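Local atomic coordinates of putative iron-regulated protein A (PDB entry 4ECG), a protein that binds calcium ions and is a putative metalloendopeptidase of the imelysin-like M75 family, though its exact activity is not established. Residues A93-F96 with G97-L101; Q227-E230 with L231-G235; A240-S243 with N244-S248; A366-T369 with T370-V374. One frame throughout, in Å; residues are numbered along the deposited sequence.

Contact 1. Residues A93-F96 with G97-L101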
ATOM      1  N   ALA A  93      -1.227  -2.305   5.193  1.00 42.68           N
ATOM      2  CA  ALA A  93      -1.356  -2.459   6.663  1.00 44.27           C
ATOM      3  C   ALA A  93      -0.485  -3.613   7.152  1.00 46.91           C
ATOM      4  O   ALA A  93      -0.321  -3.786   8.359  1.00 45.94           O
ATOM      5  CB  ALA A  93      -2.811  -2.668   7.097  1.00 43.05           C
ATOM      6  N   PHE A  94       0.072  -4.388   6.208  1.00 44.85           N
ATOM      7  CA  PHE A  94       0.966  -5.469   6.537  1.00 46.84           C
ATOM      8  C   PHE A  94       2.214  -5.566   5.624  1.00 49.88           C
ATOM      9  O   PHE A  94       2.440  -6.546   4.902  1.00 52.31           O
ATOM     10  CB  PHE A  94       0.202  -6.796   6.609  1.00 47.71           C
ATOM     11  CG  PHE A  94      -0.770  -7.030   5.498  1.00 45.36           C
ATOM     12  CD1 PHE A  94      -2.051  -6.548   5.576  1.00 46.33           C
ATOM     13  CD2 PHE A  94      -0.421  -7.782   4.401  1.00 46.46           C
ATOM     14  CE1 PHE A  94      -2.985  -6.830   4.567  1.00 46.49           C
ATOM     15  CE2 PHE A  94      -1.319  -8.043   3.410  1.00 44.17           C
ATOM     16  CZ  PHE A  94      -2.614  -7.574   3.487  1.00 43.66           C
ATOM     17  N   LEU A  95       3.039  -4.528   5.705  1.00 49.56           N
ATOM     18  CA  LEU A  95       4.293  -4.471   4.965  1.00 48.18           C
ATOM     19  C   LEU A  95       5.380  -5.202   5.735  1.00 48.91           C
ATOM     20  O   LEU A  95       6.500  -5.380   5.221  1.00 52.44           O
ATOM     21  CB  LEU A  95       4.728  -3.026   4.740  1.00 46.89           C
ATOM     22  CG  LEU A  95       3.971  -2.317   3.635  1.00 51.16           C
ATOM     23  CD1 LEU A  95       4.228  -0.827   3.814  1.00 51.09           C
ATOM     24  CD2 LEU A  95       4.418  -2.875   2.269  1.00 46.15           C
ATOM     25  N   PHE A  96       5.073  -5.621   6.958  1.00 46.16           N
ATOM     26  CA  PHE A  96       6.012  -6.484   7.691  1.00 47.76           C
ATOM     27  C   PHE A  96       6.171  -7.795   6.977  1.00 46.78           C
ATOM     28  O   PHE A  96       5.350  -8.142   6.155  1.00 48.67           O
ATOM     29  CB  PHE A  96       5.616  -6.712   9.141  1.00 45.04           C
ATOM     30  CG  PHE A  96       4.216  -7.141   9.340  1.00 45.51           C
ATOM     31  CD1 PHE A  96       3.866  -8.461   9.253  1.00 46.96           C
ATOM     32  CD2 PHE A  96       3.224  -6.207   9.657  1.00 49.79           C
ATOM     33  CE1 PHE A  96       2.556  -8.874   9.508  1.00 48.64           C
ATOM     34  CE2 PHE A  96       1.905  -6.598   9.876  1.00 49.81           C
ATOM     35  CZ  PHE A  96       1.571  -7.940   9.817  1.00 50.72           C
ATOM     36  N   GLY A  97       7.227  -8.528   7.305  1.00 49.72           N
ATOM     37  CA  GLY A  97       7.433  -9.818   6.681  1.00 48.02           C
ATOM     38  C   GLY A  97       8.106  -9.651   5.339  1.00 45.18           C
ATOM     39  O   GLY A  97       9.071  -8.935   5.228  1.00 44.00           O
ATOM     40  N   VAL A  98       7.624 -10.325   4.312  1.00 49.49           N
ATOM     41  CA  VAL A  98       8.425 -10.451   3.105  1.00 50.11           C
ATOM     42  C   VAL A  98       8.601  -9.078   2.417  1.00 48.69           C
ATOM     43  O   VAL A  98       9.682  -8.751   1.948  1.00 53.23           O
ATOM     44  CB  VAL A  98       7.836 -11.536   2.156  1.00 49.58           C
ATOM     45  CG1 VAL A  98       8.706 -11.731   0.912  1.00 48.76           C
ATOM     46  CG2 VAL A  98       7.695 -12.867   2.854  1.00 49.42           C
ATOM     47  N   ALA A  99       7.542  -8.277   2.374  1.00 50.75           N
ATOM     48  CA  ALA A  99       7.609  -6.966   1.730  1.00 51.29           C
ATOM     49  C   ALA A  99       8.795  -6.131   2.295  1.00 53.03           C
ATOM     50  O   ALA A  99       9.587  -5.545   1.549  1.00 52.12           O
ATOM     51  CB  ALA A  99       6.279  -6.223   1.844  1.00 44.47           C
ATOM     52  N   ASP A 100       8.914  -6.124   3.616  1.00 57.47           N
ATOM     53  CA  ASP A 100      10.006  -5.469   4.327  1.00 59.34           C
ATOM     54  C   ASP A 100      11.333  -6.197   4.117  1.00 58.89           C
ATOM     55  O   ASP A 100      12.302  -5.604   3.705  1.00 57.96           O
ATOM     56  CB  ASP A 100       9.687  -5.408   5.832  1.00 65.34           C
ATOM     57  CG  ASP A 100      10.751  -4.680   6.636  1.00 69.07           C
ATOM     58  OD1 ASP A 100      10.875  -3.465   6.440  1.00 79.77           O
ATOM     59  OD2 ASP A 100      11.423  -5.301   7.482  1.00 72.34           O
ATOM     60  N   LEU A 101      11.358  -7.493   4.376  1.00 57.60           N
ATOM     61  CA  LEU A 101      12.607  -8.221   4.476  1.00 58.00           C
ATOM     62  C   LEU A 101      13.379  -8.358   3.149  1.00 55.74           C
ATOM     63  O   LEU A 101      14.639  -8.344   3.134  1.00 54.35           O
ATOM     64  CB  LEU A 101      12.342  -9.607   5.134  1.00 62.52           C
ATOM     65  CG  LEU A 101      12.087  -9.566   6.673  1.00 67.05           C
ATOM     66  CD1 LEU A 101      11.760 -10.973   7.145  1.00 65.41           C
ATOM     67  CD2 LEU A 101      13.257  -8.939   7.497  1.00 60.60           C
TER
HETATM   68  O   HOH W   1       4.869  -8.675   3.608  1.00 43.34           O
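Leu95 has CG opposite its carbonyl carbon (chi1 -77°), which swings CD2 to within 3.9 Å of Ala99 CB, while the CG of Phe96 sits between its own backbone N and carbonyl carbon (chi1 50°). In this pose Phe96 has its ring edge beside Gly97 N, and one ring face is approached near the rim by the carbonyl carbon of Phe94. The turn is the entry into helix 98-101, with Gly97 at the N-cap position. Gly97 has a positive phi, and a hypothetical CB there would lie only 2.6 Å from Phe96 O, so a side chain is hard to accommodate. Leu95 O closes the turn from the loop side: Ala99 CB rests 3.5 Å from this oxygen, and Asp100 N gives it a weak hydrogen bond of 3.0 Å, whose N-H...O angle is only 120°. A water bridges the junction, donating to Phe96 O at 2.6 Å and accepting from Ala99 N at 3.0 Å, thereby serving an N-H of the first helical turn. Within that turn Leu101 N reaches Gly97 O at 2.8 Å. Around this local turn, Phe94 meets Phe39 and Tyr48 of helix 29-68 edge-to-face. Phe96 packs on Tyr208 and Met212 of helix 208-214, and Val98 and Ala99 lie on Leu191 of helix 171-196.

Contact 2. Residues Q227-E230 with L231-G235. With CA (calcium ion), chain C.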
ATOM      1  N   GLN A 227       3.546 -11.162  20.346  1.00 50.47           N
ATOM      2  CA  GLN A 227       4.353 -10.513  19.368  1.00 51.31           C
ATOM      3  C   GLN A 227       3.723 -10.485  18.004  1.00 49.50           C
ATOM      4  O   GLN A 227       3.874  -9.508  17.292  1.00 49.33           O
ATOM      5  CB  GLN A 227       5.739 -11.162  19.310  1.00 54.50           C
ATOM      6  CG  GLN A 227       6.532 -10.906  20.596  1.00 54.92           C
ATOM      7  CD  GLN A 227       7.972 -11.373  20.515  1.00 53.15           C
ATOM      8  OE1 GLN A 227       8.557 -11.499  19.433  1.00 53.67           O
ATOM      9  NE2 GLN A 227       8.547 -11.609  21.656  1.00 50.03           N
ATOM     10  N   ALA A 228       3.006 -11.542  17.651  1.00 52.44           N
ATOM     11  CA  ALA A 228       2.312 -11.634  16.357  1.00 53.42           C
ATOM     12  C   ALA A 228       1.189 -10.596  16.232  1.00 54.10           C
ATOM     13  O   ALA A 228       1.110  -9.908  15.253  1.00 49.84           O
ATOM     14  CB  ALA A 228       1.778 -13.053  16.120  1.00 51.50           C
ATOM     15  N   ILE A 229       0.329 -10.489  17.235  1.00 57.05           N
ATOM     16  CA  ILE A 229      -0.687  -9.430  17.288  1.00 55.95           C
ATOM     17  C   ILE A 229      -0.065  -8.032  17.279  1.00 54.06           C
ATOM     18  O   ILE A 229      -0.569  -7.157  16.612  1.00 52.82           O
ATOM     19  CB  ILE A 229      -1.591  -9.544  18.570  1.00 59.61           C
ATOM     20  CG1 ILE A 229      -2.501 -10.786  18.559  1.00 61.41           C
ATOM     21  CG2 ILE A 229      -2.498  -8.337  18.711  1.00 56.46           C
ATOM     22  CD1 ILE A 229      -3.625 -10.649  17.573  1.00 63.73           C
ATOM     23  N   GLU A 230       0.973  -7.800  18.081  1.00 56.37           N
ATOM     24  CA  GLU A 230       1.687  -6.474  18.120  1.00 56.82           C
ATOM     25  C   GLU A 230       2.216  -6.143  16.719  1.00 54.22           C
ATOM     26  O   GLU A 230       2.141  -5.003  16.290  1.00 56.00           O
ATOM     27  CB  GLU A 230       2.847  -6.459  19.155  1.00 59.99           C
ATOM     28  CG  GLU A 230       3.582  -5.105  19.348  1.00 67.20           C
ATOM     29  CD  GLU A 230       4.804  -5.176  20.298  1.00 70.28           C
ATOM     30  OE1 GLU A 230       5.280  -6.306  20.604  1.00 72.87           O
ATOM     31  OE2 GLU A 230       5.279  -4.106  20.769  1.00 66.51           O
ATOM     32  N   LEU A 231       2.684  -7.158  15.994  1.00 52.41           N
ATOM     33  CA  LEU A 231       3.192  -6.967  14.628  1.00 50.14           C
ATOM     34  C   LEU A 231       2.099  -6.444  13.702  1.00 50.39           C
ATOM     35  O   LEU A 231       2.334  -5.528  12.889  1.00 49.02           O
ATOM     36  CB  LEU A 231       3.758  -8.289  14.089  1.00 52.32           C
ATOM     37  CG  LEU A 231       4.727  -8.277  12.926  1.00 52.09           C
ATOM     38  CD1 LEU A 231       5.925  -7.390  13.238  1.00 52.53           C
ATOM     39  CD2 LEU A 231       5.130  -9.697  12.631  1.00 50.89           C
HETATM   40  N   MSE A 232       0.895  -7.006  13.828  1.00 46.45           N
HETATM   41  CA  MSE A 232      -0.224  -6.614  12.952  1.00 45.76           C
HETATM   42  C   MSE A 232      -0.514  -5.144  13.167  1.00 48.58           C
HETATM   43  O   MSE A 232      -0.816  -4.452  12.216  1.00 49.27           O
HETATM   44  CB  MSE A 232      -1.519  -7.400  13.247  1.00 46.61           C
HETATM   45  CG  MSE A 232      -1.517  -8.921  12.894  1.00 47.89           C
HETATM   46 SE   MSE A 232      -3.036  -9.873  13.601  0.75 46.19          SE
HETATM   47  CE  MSE A 232      -4.424  -8.993  12.600  1.00 43.62           C
ATOM     48  N   LEU A 233      -0.434  -4.687  14.429  1.00 50.09           N
ATOM     49  CA  LEU A 233      -0.881  -3.329  14.817  1.00 49.91           C
ATOM     50  C   LEU A 233       0.218  -2.278  14.696  1.00 48.90           C
ATOM     51  O   LEU A 233      -0.058  -1.093  14.789  1.00 52.28           O
ATOM     52  CB  LEU A 233      -1.407  -3.328  16.251  1.00 49.90           C
ATOM     53  CG  LEU A 233      -2.810  -3.929  16.386  1.00 49.67           C
ATOM     54  CD1 LEU A 233      -3.016  -4.530  17.769  1.00 47.20           C
ATOM     55  CD2 LEU A 233      -3.871  -2.879  16.089  1.00 47.55           C
ATOM     56  N   ASN A 234       1.448  -2.711  14.436  1.00 50.02           N
ATOM     57  CA  ASN A 234       2.625  -1.877  14.669  1.00 49.30           C
ATOM     58  C   ASN A 234       2.743  -0.654  13.776  1.00 49.12           C
ATOM     59  O   ASN A 234       2.225  -0.641  12.656  1.00 47.29           O
ATOM     60  CB  ASN A 234       3.947  -2.708  14.611  1.00 49.24           C
ATOM     61  CG  ASN A 234       4.558  -2.777  13.222  1.00 48.90           C
ATOM     62  OD1 ASN A 234       5.350  -1.897  12.813  1.00 48.46           O
ATOM     63  ND2 ASN A 234       4.229  -3.851  12.493  1.00 45.51           N
ATOM     64  N   GLY A 235       3.540   0.309  14.268  1.00 47.04           N
ATOM     65  CA  GLY A 235       3.671   1.643  13.706  1.00 44.59           C
ATOM     66  C   GLY A 235       4.780   1.838  12.700  1.00 45.10           C
ATOM     67  O   GLY A 235       4.882   2.934  12.089  1.00 45.15           O
TER
HETATM   68 CA    CA C 501       9.917 -10.276  18.167  1.00 55.07          CA
HETATM   69  O   HOH W   2      11.879 -11.857  18.849  1.00 50.37           O
HETATM   70  O   HOH W   3      10.979  -9.272  19.984  1.00 50.89           O
HETATM   71  O   HOH W   4      11.448  -8.884  16.882  1.00 56.95           O
HETATM   72  O   HOH W   5       8.560  -8.506  18.899  1.00 46.71           O
HETATM   73  O   HOH W   6       8.141  -9.814  16.251  1.00 47.68           O
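Leu231 N bonds to Gln227 O at 2.9 Å, one of the alpha-helical i to i+4 bonds in the last turns of helix 225-233. The residue that supplies this acceptor also holds a calcium ion: Gln227 OE1 binds it at 2.2 Å, five waters and Ser221 O complete the shell, and Gly223 N also bonds to OE1. Next, Met232, a selenomethionine, continues the helix through Ala228 O. Its chain is bent at chi3 (65°), and its SE lies 4.1 Å from Ile229 CD1, the two side chains meeting at a slant. Leu233 instead runs alongside Ile229 and points the same way, its CD1 4.0 Å from Ile229 CG2. Leu233 N bonds to Ile229 O and, weakly, to Glu230 O, consistent with a tightening toward an i to i+3 pattern at the helix end. This apolar side faces Leu315 of helix 315-322, and Ile229 also packs against Val35 and Val36 of helix 29-68. Asn234 is the first residue to leave helical angles, and its side chain folds back over the final turn. Asn234 ND2 donates to Leu231 O at 2.6 Å with an N-H...O angle of 158°, meeting a lone pair in the carbonyl plane.

Contact 3. Residues A240-S243 with N244-S248. With CA (calcium ion), chain H.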
ATOM      1  N   ALA A 240      -0.895   0.769  12.323  1.00 49.79           N
ATOM      2  CA  ALA A 240      -0.667   2.163  12.724  1.00 46.04           C
ATOM      3  C   ALA A 240       0.345   2.848  11.822  1.00 46.13           C
ATOM      4  O   ALA A 240       0.319   4.050  11.652  1.00 47.11           O
ATOM      5  CB  ALA A 240      -0.273   2.268  14.190  1.00 39.89           C
ATOM      6  N   GLY A 241       1.214   2.085  11.188  1.00 48.75           N
ATOM      7  CA  GLY A 241       2.188   2.682  10.261  1.00 46.46           C
ATOM      8  C   GLY A 241       1.477   3.328   9.107  1.00 43.51           C
ATOM      9  O   GLY A 241       1.786   4.490   8.732  1.00 40.26           O
ATOM     10  N   ILE A 242       0.537   2.573   8.521  1.00 44.41           N
ATOM     11  CA  ILE A 242      -0.148   3.052   7.304  1.00 44.23           C
ATOM     12  C   ILE A 242      -1.165   4.175   7.587  1.00 45.80           C
ATOM     13  O   ILE A 242      -1.187   5.171   6.822  1.00 47.60           O
ATOM     14  CB  ILE A 242      -0.750   1.918   6.464  1.00 44.94           C
ATOM     15  CG1 ILE A 242      -1.146   2.458   5.078  1.00 47.39           C
ATOM     16  CG2 ILE A 242      -1.953   1.290   7.145  1.00 46.45           C
ATOM     17  CD1 ILE A 242      -0.010   3.038   4.237  1.00 41.13           C
ATOM     18  N   SER A 243      -1.930   4.090   8.701  1.00 43.06           N
ATOM     19  CA  SER A 243      -2.763   5.241   9.099  1.00 44.87           C
ATOM     20  C   SER A 243      -1.941   6.509   9.232  1.00 46.99           C
ATOM     21  O   SER A 243      -2.324   7.588   8.759  1.00 49.36           O
ATOM     22  CB  SER A 243      -3.535   4.980  10.389  1.00 46.47           C
ATOM     23  OG  SER A 243      -2.698   4.752  11.495  1.00 50.54           O
ATOM     24  N   ASN A 244      -0.797   6.390   9.893  1.00 48.08           N
ATOM     25  CA  ASN A 244       0.034   7.549  10.118  1.00 43.55           C
ATOM     26  C   ASN A 244       0.669   8.067   8.838  1.00 44.90           C
ATOM     27  O   ASN A 244       0.844   9.275   8.676  1.00 49.92           O
ATOM     28  CB  ASN A 244       1.079   7.192  11.134  1.00 44.88           C
ATOM     29  CG  ASN A 244       1.979   8.330  11.445  1.00 45.81           C
ATOM     30  OD1 ASN A 244       1.539   9.320  11.980  1.00 47.56           O
ATOM     31  ND2 ASN A 244       3.246   8.215  11.063  1.00 47.27           N
ATOM     32  N   GLU A 245       1.049   7.160   7.945  1.00 44.69           N
ATOM     33  CA  GLU A 245       1.697   7.520   6.677  1.00 44.44           C
ATOM     34  C   GLU A 245       0.720   8.194   5.712  1.00 44.01           C
ATOM     35  O   GLU A 245       1.064   9.191   5.056  1.00 46.76           O
ATOM     36  CB  GLU A 245       2.320   6.258   6.056  1.00 49.44           C
ATOM     37  CG  GLU A 245       2.816   6.330   4.601  1.00 52.40           C
ATOM     38  CD  GLU A 245       4.222   6.910   4.406  1.00 62.86           C
ATOM     39  OE1 GLU A 245       4.813   7.400   5.418  1.00 57.92           O
ATOM     40  OE2 GLU A 245       4.728   6.859   3.219  1.00 72.04           O
ATOM     41  N   VAL A 246      -0.477   7.637   5.575  1.00 43.97           N
ATOM     42  CA  VAL A 246      -1.523   8.290   4.729  1.00 44.94           C
ATOM     43  C   VAL A 246      -1.766   9.745   5.193  1.00 45.84           C
ATOM     44  O   VAL A 246      -1.750  10.673   4.404  1.00 49.72           O
ATOM     45  CB  VAL A 246      -2.844   7.500   4.698  1.00 42.17           C
ATOM     46  CG1 VAL A 246      -3.914   8.280   3.966  1.00 40.49           C
ATOM     47  CG2 VAL A 246      -2.647   6.141   4.056  1.00 43.51           C
ATOM     48  N   GLY A 247      -1.956   9.939   6.485  1.00 47.83           N
ATOM     49  CA  GLY A 247      -2.280  11.270   7.021  1.00 49.68           C
ATOM     50  C   GLY A 247      -1.112  12.230   7.041  1.00 49.26           C
ATOM     51  O   GLY A 247      -1.194  13.291   6.468  1.00 50.22           O
ATOM     52  N   SER A 248      -0.012  11.840   7.656  1.00 45.64           N
ATOM     53  CA  SER A 248       1.180  12.726   7.743  1.00 52.10           C
ATOM     54  C   SER A 248       2.033  12.850   6.520  1.00 49.64           C
ATOM     55  O   SER A 248       2.621  13.862   6.366  1.00 65.87           O
ATOM     56  CB  SER A 248       2.181  12.270   8.818  1.00 50.88           C
ATOM     57  OG  SER A 248       1.497  12.046   9.988  1.00 54.75           O
TER
HETATM   58 CA    CA H 506       4.925  14.823   7.240  1.00 76.42          CA
HETATM   59  O   HOH W   7       3.909   5.978   9.586  1.00 44.81           O
HETATM   60  O   HOH W   8       4.988  14.365   9.649  1.00 58.72           O
HETATM   61  O   HOH W   9       6.194  12.380   7.256  1.00 47.36           O
HETATM   62  O   HOH W  10       7.356  15.187   6.868  1.00 68.99           O
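The side chains of Ile242 and Val246 run slantwise over one another on one side of helix 239-259, with CD1 of the isoleucine 4.1 Å from CG2 of the valine. The same CG2 comes within 3.3 Å of Ile242 O, and that oxygen takes the Val246 N-H at 2.9 Å in a bond that is nearly straight (175°). Beyond this pair lie Asn291 of helix 284-300, which both side chains touch, and Ile295, which meets Ile242. Ser243 is turned differently: its OG stands between the backbone N and the carbonyl carbon (chi1 62°), which brings it near Ala240 O, although that bond is not settled. The same OG is hydrogen-bonded to Thr369 OG1 of helix 355-377. Asn244 extends outward, opposite its backbone N, and its ND2 donates to a water at 2.8 Å. That water donates in turn to Gly241 O at 2.7 Å, tying the amide to the previous turn. Ser248 bends back along the helix. Its OG donates to Asn244 O at 3.1 Å, and its backbone N reaches the same oxygen at 2.9 Å, so two donors grip one carbonyl. Residues 246-248 form a wider pi-type turn. Ser248 O binds a calcium ion at 2.6 Å, together with three waters and Asp253 OD1, so that a main-chain carbonyl and a carboxylate five residues on, both from helix 239-259, make up the protein part of the calcium site.

Contact 4. Residues A366-T369 with T370-V374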
ATOM      1  N   ALA A 366      -4.981  10.828  11.847  1.00 49.05           N
ATOM      2  CA  ALA A 366      -4.196  11.007  13.077  1.00 48.69           C
ATOM      3  C   ALA A 366      -4.953  10.315  14.270  1.00 52.67           C
ATOM      4  O   ALA A 366      -4.348   9.601  15.095  1.00 48.85           O
ATOM      5  CB  ALA A 366      -3.880  12.489  13.343  1.00 43.09           C
ATOM      6  N   ASP A 367      -6.269  10.507  14.335  1.00 50.55           N
ATOM      7  CA  ASP A 367      -7.123   9.794  15.313  1.00 55.08           C
ATOM      8  C   ASP A 367      -7.175   8.241  15.113  1.00 51.37           C
ATOM      9  O   ASP A 367      -7.278   7.521  16.060  1.00 50.95           O
ATOM     10  CB  ASP A 367      -8.570  10.371  15.304  1.00 58.67           C
ATOM     11  CG  ASP A 367      -8.648  11.831  15.816  1.00 62.80           C
ATOM     12  OD1 ASP A 367      -7.739  12.266  16.559  1.00 63.98           O
ATOM     13  OD2 ASP A 367      -9.637  12.540  15.499  1.00 65.37           O
ATOM     14  N   LEU A 368      -7.096   7.721  13.897  1.00 52.77           N
ATOM     15  CA  LEU A 368      -7.124   6.264  13.689  1.00 48.30           C
ATOM     16  C   LEU A 368      -5.797   5.742  14.230  1.00 51.79           C
ATOM     17  O   LEU A 368      -5.750   4.716  14.874  1.00 50.89           O
ATOM     18  CB  LEU A 368      -7.266   5.923  12.208  1.00 46.73           C
ATOM     19  CG  LEU A 368      -7.366   4.471  11.737  1.00 45.35           C
ATOM     20  CD1 LEU A 368      -8.350   3.652  12.589  1.00 45.70           C
ATOM     21  CD2 LEU A 368      -7.771   4.501  10.272  1.00 43.77           C
ATOM     22  N   THR A 369      -4.728   6.502  14.018  1.00 53.13           N
ATOM     23  CA  THR A 369      -3.424   6.143  14.559  1.00 50.38           C
ATOM     24  C   THR A 369      -3.400   6.079  16.087  1.00 50.11           C
ATOM     25  O   THR A 369      -2.866   5.164  16.649  1.00 48.51           O
ATOM     26  CB  THR A 369      -2.349   7.111  14.094  1.00 49.84           C
ATOM     27  OG1 THR A 369      -2.263   7.033  12.659  1.00 46.90           O
ATOM     28  CG2 THR A 369      -0.972   6.769  14.787  1.00 44.31           C
ATOM     29  N   THR A 370      -3.967   7.057  16.759  1.00 53.15           N
ATOM     30  CA  THR A 370      -4.076   7.019  18.195  1.00 50.07           C
ATOM     31  C   THR A 370      -4.865   5.806  18.655  1.00 51.41           C
ATOM     32  O   THR A 370      -4.476   5.123  19.595  1.00 54.24           O
ATOM     33  CB  THR A 370      -4.792   8.276  18.689  1.00 53.41           C
ATOM     34  OG1 THR A 370      -4.031   9.404  18.273  1.00 52.85           O
ATOM     35  CG2 THR A 370      -4.917   8.289  20.224  1.00 49.45           C
ATOM     36  N   GLY A 371      -5.991   5.546  17.990  1.00 55.68           N
ATOM     37  CA  GLY A 371      -6.883   4.427  18.345  1.00 52.12           C
ATOM     38  C   GLY A 371      -6.193   3.077  18.227  1.00 54.46           C
ATOM     39  O   GLY A 371      -6.265   2.238  19.135  1.00 52.78           O
ATOM     40  N   LEU A 372      -5.519   2.860  17.094  1.00 51.37           N
ATOM     41  CA  LEU A 372      -4.749   1.646  16.903  1.00 50.36           C
ATOM     42  C   LEU A 372      -3.639   1.506  17.963  1.00 49.28           C
ATOM     43  O   LEU A 372      -3.374   0.419  18.386  1.00 49.16           O
ATOM     44  CB  LEU A 372      -4.159   1.594  15.494  1.00 50.13           C
ATOM     45  CG  LEU A 372      -5.181   1.515  14.363  1.00 46.58           C
ATOM     46  CD1 LEU A 372      -4.505   1.990  13.080  1.00 41.57           C
ATOM     47  CD2 LEU A 372      -5.763   0.103  14.307  1.00 46.88           C
ATOM     48  N   GLY A 373      -3.015   2.596  18.398  1.00 49.34           N
ATOM     49  CA  GLY A 373      -2.073   2.564  19.546  1.00 50.56           C
ATOM     50  C   GLY A 373      -2.677   2.016  20.839  1.00 54.29           C
ATOM     51  O   GLY A 373      -2.013   1.267  21.605  1.00 51.10           O
ATOM     52  N   VAL A 374      -3.935   2.386  21.083  1.00 55.56           N
ATOM     53  CA  VAL A 374      -4.615   2.000  22.317  1.00 56.00           C
ATOM     54  C   VAL A 374      -4.949   0.524  22.211  1.00 57.23           C
ATOM     55  O   VAL A 374      -4.650  -0.247  23.136  1.00 60.38           O
ATOM     56  CB  VAL A 374      -5.868   2.842  22.608  1.00 54.82           C
ATOM     57  CG1 VAL A 374      -6.539   2.325  23.865  1.00 61.20           C
ATOM     58  CG2 VAL A 374      -5.479   4.295  22.805  1.00 53.06           C
TER
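Thr370 grips Ala366 O twice, in the second half of helix 355-377 of this largely helical imelysin-family protein. Thr370 N bonds to Ala366 O at 3.1 Å and Thr370 OG1 donates to it at 3.2 Å, the two reaching the carbonyl from opposite faces of its plane. The torsion explains the second bond: with OG1 beside the backbone N and opposite the carbonyl carbon (chi1 -59°), the hydroxyl lies back along the preceding turn. With an alanine here, Ala366 O would probably keep the amide bond but lose its second donor. On another side of the helix Leu372 slants across Leu368, its CD1 4.0 Å from Leu368 CG and 3.5 Å from Leu368 O. The backbone beneath is regular: Leu372 N bonds to Leu368 O at 2.9 Å with an angle of 173°, and Gly371 and Gly373 follow the same i to i+4 pattern to Asp367 and Thr369. Farther out, Met330 of helix 324-343 packs against both leucines. Leu368 also meets Ile292 and Ile295 of helix 284-300, while Leu372 rests on Met239 of helix 239-259. Thr369 adds a polar link to that same neighbouring helix through Ser243, and its OG1, beside its own backbone N, is also hydrogen-bonded to Cys365 O one turn back.

Along the chain the four contacts come one after another, all within the imelysin region, each local to a helix or to a helix start. Contacts 3 and 4 lie on neighbouring helices, 239-259 and 355-377, with centres about 10 Å apart. Contact 2 ends helix 225-233, whose exit leads into helix 239-259 of contact 3: Leu233 O is 3.2 Å from Ala240 N in a probable hydrogen bond. Contact 1, about 12 Å from contact 2 between centres, inserts Phe96 against Leu231 and Asn234. Contacts 1 and 4, about 20 Å apart between centres, do not touch. Contacts 2 and 3 each hold a calcium ligand, so two metal sites sit on helices that also take part in the packing.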